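Putative carbohydrate-active enzyme (Uncultured organism, PDB 5WH8) probably hydrolyses O-glycosyl bonds as the glycoside hydrolase family 5 cellulase domain of a larger multi-modular protein. Local coordinates at residues 118-130 with 162-174. Residues are numbered along the deposited sequence; the frame is centred on the assembly and turned at random.
Sequences PNYTLDDAIPFWD and EYAEAVIPVIRKN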
loop_
_atom_site.group_PDB
_atom_site.type_symbol
_atom_site.label_atom_id
_atom_site.label_comp_id
_atom_site.label_asym_id
_atom_site.label_seq_id
_atom_site.Cartn_x
_atom_site.Cartn_y
_atom_site.Cartn_z
ATOM N N PRO A 118 1.893 -16.980 3.313
ATOM C CA PRO A 118 1.058 -16.245 4.276
ATOM C C PRO A 118 0.163 -17.167 5.122
ATOM O O PRO A 118 -0.275 -16.775 6.202
ATOM C CB PRO A 118 0.223 -15.310 3.377
ATOM C CG PRO A 118 0.197 -15.996 2.029
ATOM C CD PRO A 118 1.564 -16.650 1.912
ATOM N N ASN A 119 -0.130 -18.367 4.632
ATOM C CA ASN A 119 -0.876 -19.325 5.437
ATOM C C ASN A 119 -0.234 -19.579 6.794
ATOM O O ASN A 119 -0.937 -19.875 7.773
ATOM C CB ASN A 119 -1.035 -20.645 4.685
ATOM C CG ASN A 119 -1.932 -20.506 3.494
ATOM O OD1 ASN A 119 -3.146 -20.371 3.639
ATOM N ND2 ASN A 119 -1.347 -20.537 2.300
ATOM N N TYR A 120 1.089 -19.436 6.868
ATOM C CA TYR A 120 1.791 -19.733 8.106
ATOM C C TYR A 120 1.673 -18.596 9.118
ATOM O O TYR A 120 2.260 -18.684 10.208
ATOM C CB TYR A 120 3.261 -20.047 7.813
ATOM C CG TYR A 120 3.466 -21.292 6.977
ATOM C CD1 TYR A 120 2.430 -22.214 6.760
ATOM C CD2 TYR A 120 4.697 -21.553 6.396
ATOM C CE1 TYR A 120 2.635 -23.351 5.983
ATOM C CE2 TYR A 120 4.902 -22.691 5.629
ATOM C CZ TYR A 120 3.874 -23.573 5.423
ATOM O OH TYR A 120 4.091 -24.706 4.647
ATOM N N THR A 121 0.917 -17.545 8.767
ATOM C CA THR A 121 0.603 -16.472 9.709
ATOM C C THR A 121 -0.874 -16.446 10.136
ATOM O O THR A 121 -1.273 -15.535 10.870
ATOM C CB THR A 121 0.938 -15.071 9.128
ATOM O OG1 THR A 121 -0.029 -14.715 8.125
ATOM C CG2 THR A 121 2.338 -15.049 8.546
ATOM N N LEU A 122 -1.662 -17.451 9.739
ATOM C CA LEU A 122 -3.115 -17.398 9.923
ATOM C C LEU A 122 -3.578 -17.379 11.380
ATOM O O LEU A 122 -4.641 -16.807 11.668
ATOM C CB LEU A 122 -3.796 -18.576 9.199
ATOM C CG LEU A 122 -4.033 -18.350 7.709
ATOM C CD1 LEU A 122 -4.393 -19.644 6.998
ATOM C CD2 LEU A 122 -5.122 -17.326 7.497
ATOM N N ASP A 123 -2.820 -17.997 12.287
ATOM C CA ASP A 123 -3.209 -17.981 13.701
ATOM C C ASP A 123 -3.326 -16.552 14.228
ATOM O O ASP A 123 -4.102 -16.304 15.152
ATOM C CB ASP A 123 -2.219 -18.758 14.570
ATOM C CG ASP A 123 -2.284 -20.257 14.352
ATOM O OD1 ASP A 123 -3.336 -20.761 13.906
ATOM O OD2 ASP A 123 -1.281 -20.931 14.663
ATOM N N ASP A 124 -2.539 -15.623 13.669
ATOM C CA ASP A 124 -2.644 -14.201 14.012
ATOM C C ASP A 124 -3.392 -13.374 12.965
ATOM O O ASP A 124 -4.047 -12.385 13.311
ATOM C CB ASP A 124 -1.249 -13.611 14.227
ATOM C CG ASP A 124 -0.609 -14.135 15.468
ATOM O OD1 ASP A 124 -1.272 -14.075 16.531
ATOM O OD2 ASP A 124 0.500 -14.671 15.362
ATOM N N ALA A 125 -3.311 -13.773 11.698
ATOM C CA ALA A 125 -3.934 -12.995 10.625
ATOM C C ALA A 125 -5.467 -12.994 10.703
ATOM O O ALA A 125 -6.121 -11.996 10.416
ATOM C CB ALA A 125 -3.491 -13.519 9.271
ATOM N N ILE A 126 -6.048 -14.130 11.086
ATOM C CA ILE A 126 -7.503 -14.202 11.203
ATOM C C ILE A 126 -8.036 -13.255 12.309
ATOM O O ILE A 126 -8.907 -12.441 12.029
ATOM C CB ILE A 126 -7.951 -15.672 11.449
ATOM C CG1 ILE A 126 -7.737 -16.524 10.189
ATOM C CG2 ILE A 126 -9.398 -15.757 11.877
ATOM C CD1 ILE A 126 -8.543 -16.139 9.018
ATOM N N PRO A 127 -7.511 -13.339 13.552
ATOM C CA PRO A 127 -8.007 -12.366 14.546
ATOM C C PRO A 127 -7.650 -10.909 14.239
ATOM O O PRO A 127 -8.450 -10.017 14.543
ATOM C CB PRO A 127 -7.356 -12.813 15.858
ATOM C CG PRO A 127 -6.415 -13.907 15.517
ATOM C CD PRO A 127 -6.729 -14.419 14.163
ATOM N N PHE A 128 -6.498 -10.681 13.610
ATOM C CA PHE A 128 -6.126 -9.332 13.169
ATOM C C PHE A 128 -7.157 -8.779 12.206
ATOM O O PHE A 128 -7.643 -7.658 12.392
ATOM C CB PHE A 128 -4.754 -9.344 12.507
ATOM C CG PHE A 128 -4.332 -8.005 11.943
ATOM C CD1 PHE A 128 -3.760 -7.045 12.750
ATOM C CD2 PHE A 128 -4.506 -7.724 10.591
ATOM C CE1 PHE A 128 -3.373 -5.804 12.222
ATOM C CE2 PHE A 128 -4.118 -6.477 10.054
ATOM C CZ PHE A 128 -3.538 -5.541 10.868
ATOM N N TRP A 129 -7.470 -9.540 11.163
ATOM C CA TRP A 129 -8.344 -9.031 10.133
ATOM C C TRP A 129 -9.795 -8.991 10.599
ATOM O O TRP A 129 -10.546 -8.115 10.171
ATOM C CB TRP A 129 -8.182 -9.844 8.846
ATOM C CG TRP A 129 -6.947 -9.396 8.079
ATOM C CD1 TRP A 129 -5.852 -10.149 7.733
ATOM C CD2 TRP A 129 -6.682 -8.063 7.596
ATOM N NE1 TRP A 129 -4.943 -9.367 7.052
ATOM C CE2 TRP A 129 -5.425 -8.085 6.969
ATOM C CE3 TRP A 129 -7.388 -6.858 7.645
ATOM C CZ2 TRP A 129 -4.864 -6.931 6.354
ATOM C CZ3 TRP A 129 -6.838 -5.722 7.067
ATOM C CH2 TRP A 129 -5.572 -5.765 6.437
ATOM N N ASP A 130 -10.184 -9.893 11.510
ATOM C CA ASP A 130 -11.513 -9.832 12.150
ATOM C C ASP A 130 -11.651 -8.505 12.898
ATOM O O ASP A 130 -12.624 -7.765 12.701
ATOM C CB ASP A 130 -11.679 -11.025 13.110
ATOM C CG ASP A 130 -13.139 -11.309 13.513
ATOM O OD1 ASP A 130 -14.098 -10.803 12.923
ATOM O OD2 ASP A 130 -13.319 -12.093 14.465
ATOM N N GLU A 162 -5.714 -19.945 -1.359
ATOM C CA GLU A 162 -6.284 -20.583 -0.179
ATOM C C GLU A 162 -6.185 -19.685 1.059
ATOM O O GLU A 162 -7.113 -19.626 1.855
ATOM C CB GLU A 162 -5.615 -21.942 0.073
ATOM C CG GLU A 162 -6.078 -22.957 -0.986
ATOM C CD GLU A 162 -5.536 -24.365 -0.798
ATOM O OE1 GLU A 162 -4.372 -24.536 -0.386
ATOM O OE2 GLU A 162 -6.296 -25.315 -1.090
ATOM N N TYR A 163 -5.074 -18.965 1.203
ATOM C CA TYR A 163 -4.952 -17.962 2.262
ATOM C C TYR A 163 -6.047 -16.910 2.137
ATOM O O TYR A 163 -6.718 -16.583 3.114
ATOM C CB TYR A 163 -3.564 -17.291 2.223
ATOM C CG TYR A 163 -3.433 -16.064 3.125
ATOM C CD1 TYR A 163 -3.197 -16.206 4.478
ATOM C CD2 TYR A 163 -3.585 -14.774 2.618
ATOM C CE1 TYR A 163 -3.080 -15.106 5.306
ATOM C CE2 TYR A 163 -3.481 -13.659 3.444
ATOM C CZ TYR A 163 -3.237 -13.835 4.784
ATOM O OH TYR A 163 -3.137 -12.763 5.645
ATOM N N ALA A 164 -6.207 -16.369 0.933
ATOM C CA ALA A 164 -7.190 -15.316 0.697
ATOM C C ALA A 164 -8.614 -15.818 0.951
ATOM O O ALA A 164 -9.463 -15.079 1.447
ATOM C CB ALA A 164 -7.065 -14.785 -0.723
ATOM N N GLU A 165 -8.884 -17.069 0.594
ATOM C CA GLU A 165 -10.217 -17.625 0.802
ATOM C C GLU A 165 -10.485 -17.920 2.291
ATOM O O GLU A 165 -11.644 -18.123 2.682
ATOM C CB GLU A 165 -10.392 -18.861 -0.092
ATOM C CG GLU A 165 -10.534 -18.463 -1.563
ATOM C CD GLU A 165 -10.553 -19.614 -2.550
ATOM O OE1 GLU A 165 -10.230 -20.762 -2.175
ATOM O OE2 GLU A 165 -10.873 -19.346 -3.728
ATOM N N ALA A 166 -9.434 -17.908 3.116
ATOM C CA ALA A 166 -9.571 -17.971 4.588
ATOM C C ALA A 166 -9.817 -16.591 5.203
ATOM O O ALA A 166 -10.674 -16.426 6.083
ATOM C CB ALA A 166 -8.313 -18.618 5.224
ATOM N N VAL A 167 -9.068 -15.595 4.750
ATOM C CA VAL A 167 -9.140 -14.256 5.339
ATOM C C VAL A 167 -10.291 -13.388 4.794
ATOM O O VAL A 167 -10.898 -12.629 5.548
ATOM C CB VAL A 167 -7.766 -13.508 5.137
ATOM C CG1 VAL A 167 -7.865 -12.045 5.480
ATOM C CG2 VAL A 167 -6.651 -14.199 5.962
ATOM N N ILE A 168 -10.582 -13.451 3.498
ATOM C CA ILE A 168 -11.555 -12.523 2.924
ATOM C C ILE A 168 -12.956 -12.726 3.527
ATOM O O ILE A 168 -13.635 -11.740 3.812
ATOM C CB ILE A 168 -11.579 -12.611 1.384
ATOM C CG1 ILE A 168 -10.272 -11.985 0.841
ATOM C CG2 ILE A 168 -12.809 -11.889 0.799
ATOM C CD1 ILE A 168 -10.106 -12.111 -0.647
ATOM N N PRO A 169 -13.383 -13.984 3.756
ATOM C CA PRO A 169 -14.704 -14.104 4.401
ATOM C C PRO A 169 -14.771 -13.493 5.806
ATOM O O PRO A 169 -15.836 -13.030 6.240
ATOM C CB PRO A 169 -14.927 -15.625 4.452
ATOM C CG PRO A 169 -14.120 -16.151 3.296
ATOM C CD PRO A 169 -12.869 -15.285 3.299
ATOM N N VAL A 170 -13.656 -13.511 6.517
ATOM C CA VAL A 170 -13.576 -12.929 7.856
ATOM C C VAL A 170 -13.703 -11.408 7.772
ATOM O O VAL A 170 -14.354 -10.775 8.607
ATOM C CB VAL A 170 -12.259 -13.327 8.539
ATOM C CG1 VAL A 170 -12.048 -12.568 9.836
ATOM C CG2 VAL A 170 -12.223 -14.841 8.787
ATOM N N ILE A 171 -13.085 -10.826 6.755
ATOM C CA ILE A 171 -13.206 -9.389 6.534
ATOM C C ILE A 171 -14.628 -9.007 6.077
ATOM O O ILE A 171 -15.238 -8.077 6.601
ATOM C CB ILE A 171 -12.159 -8.918 5.485
ATOM C CG1 ILE A 171 -10.753 -9.002 6.092
ATOM C CG2 ILE A 171 -12.492 -7.503 4.973
ATOM C CD1 ILE A 171 -9.632 -8.666 5.077
ATOM N N ARG A 172 -15.155 -9.743 5.108
ATOM C CA ARG A 172 -16.397 -9.356 4.447
ATOM C C ARG A 172 -17.627 -9.577 5.331
ATOM O O ARG A 172 -18.646 -8.926 5.124
ATOM C CB ARG A 172 -16.532 -10.113 3.119
ATOM C CG ARG A 172 -15.536 -9.645 2.041
ATOM C CD ARG A 172 -15.977 -8.300 1.467
ATOM N NE ARG A 172 -14.963 -7.509 0.753
ATOM C CZ ARG A 172 -14.702 -7.594 -0.544
ATOM N NH1 ARG A 172 -15.311 -8.500 -1.311
ATOM N NH2 ARG A 172 -13.777 -6.802 -1.064
ATOM N N LYS A 173 -17.531 -10.435 6.339
ATOM C CA LYS A 173 -18.665 -10.574 7.266
ATOM C C LYS A 173 -18.850 -9.291 8.092
ATOM O O LYS A 173 -19.955 -8.999 8.547
ATOM C CB LYS A 173 -18.487 -11.780 8.186
ATOM C CG LYS A 173 -17.518 -11.617 9.314
ATOM C CD LYS A 173 -17.637 -12.760 10.298
ATOM C CE LYS A 173 -16.506 -12.754 11.298
ATOM N NZ LYS A 173 -16.660 -11.683 12.307
ATOM N N ASN A 174 -17.769 -8.531 8.280
ATOM C CA ASN A 174 -17.798 -7.260 9.020
ATOM C C ASN A 174 -17.906 -6.009 8.137
ATOM O O ASN A 174 -18.535 -5.009 8.526
ATOM C CB ASN A 174 -16.541 -7.111 9.869
ATOM C CG ASN A 174 -16.414 -8.176 10.934
ATOM O OD1 ASN A 174 -17.397 -8.534 11.594
ATOM N ND2 ASN A 174 -15.199 -8.676 11.122
#
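Asp130 OD1 accepts two bonds from the C-terminal end of segment 162-174. Lys173 NZ closes a salt bridge to Asp130 OD1 at 2.8 Å, arriving on the syn side but tilted out of the carboxylate plane. Asn174 ND2 takes the anti lone pair of Asp130 OD1 at 3.0 Å and lies nearly straight on it (N-H...O 159°), so one oxygen is gripped from two directions. Asp130 holds CG anti to its own backbone N (chi1 -163°), which swings the carboxylate toward these donors, and Asp130 CB rests against Val170 CG1. Asn174 ND2 is also hydrogen-bonded to Ser133 OG. The two helices are successive outer helices of the eight-stranded TIM barrel, following strands 103-109 and 142-145 in its beta-alpha alternation; here they run nearly parallel, the axes of the two short segments 8.8 Å apart at closest approach and crossing at -22°. Inward from the salt bridge, Trp129 lies with Ile171 CD1 against one indole face, offset toward the rim, while Phe128 CE2 sits over the centre of the other; Val167 CG1 approaches Trp129 CD1 obliquely at 3.6 Å. At the far end the Tyr163 ring is held between Pro118 CB, a CH-pi contact over the ring centre, 3.6 Å from the Tyr163 centroid, and Val167 CG2 on the opposite face. Its OH is hydrogen-bonded to Ile146 O, which ties the ring to the barrel side. Leu122 CD2 touches Tyr163 CE1, Ala166 CB and Val167 CG2, and Ile126 CD1 reaches Val170 CG2 at 3.9 Å.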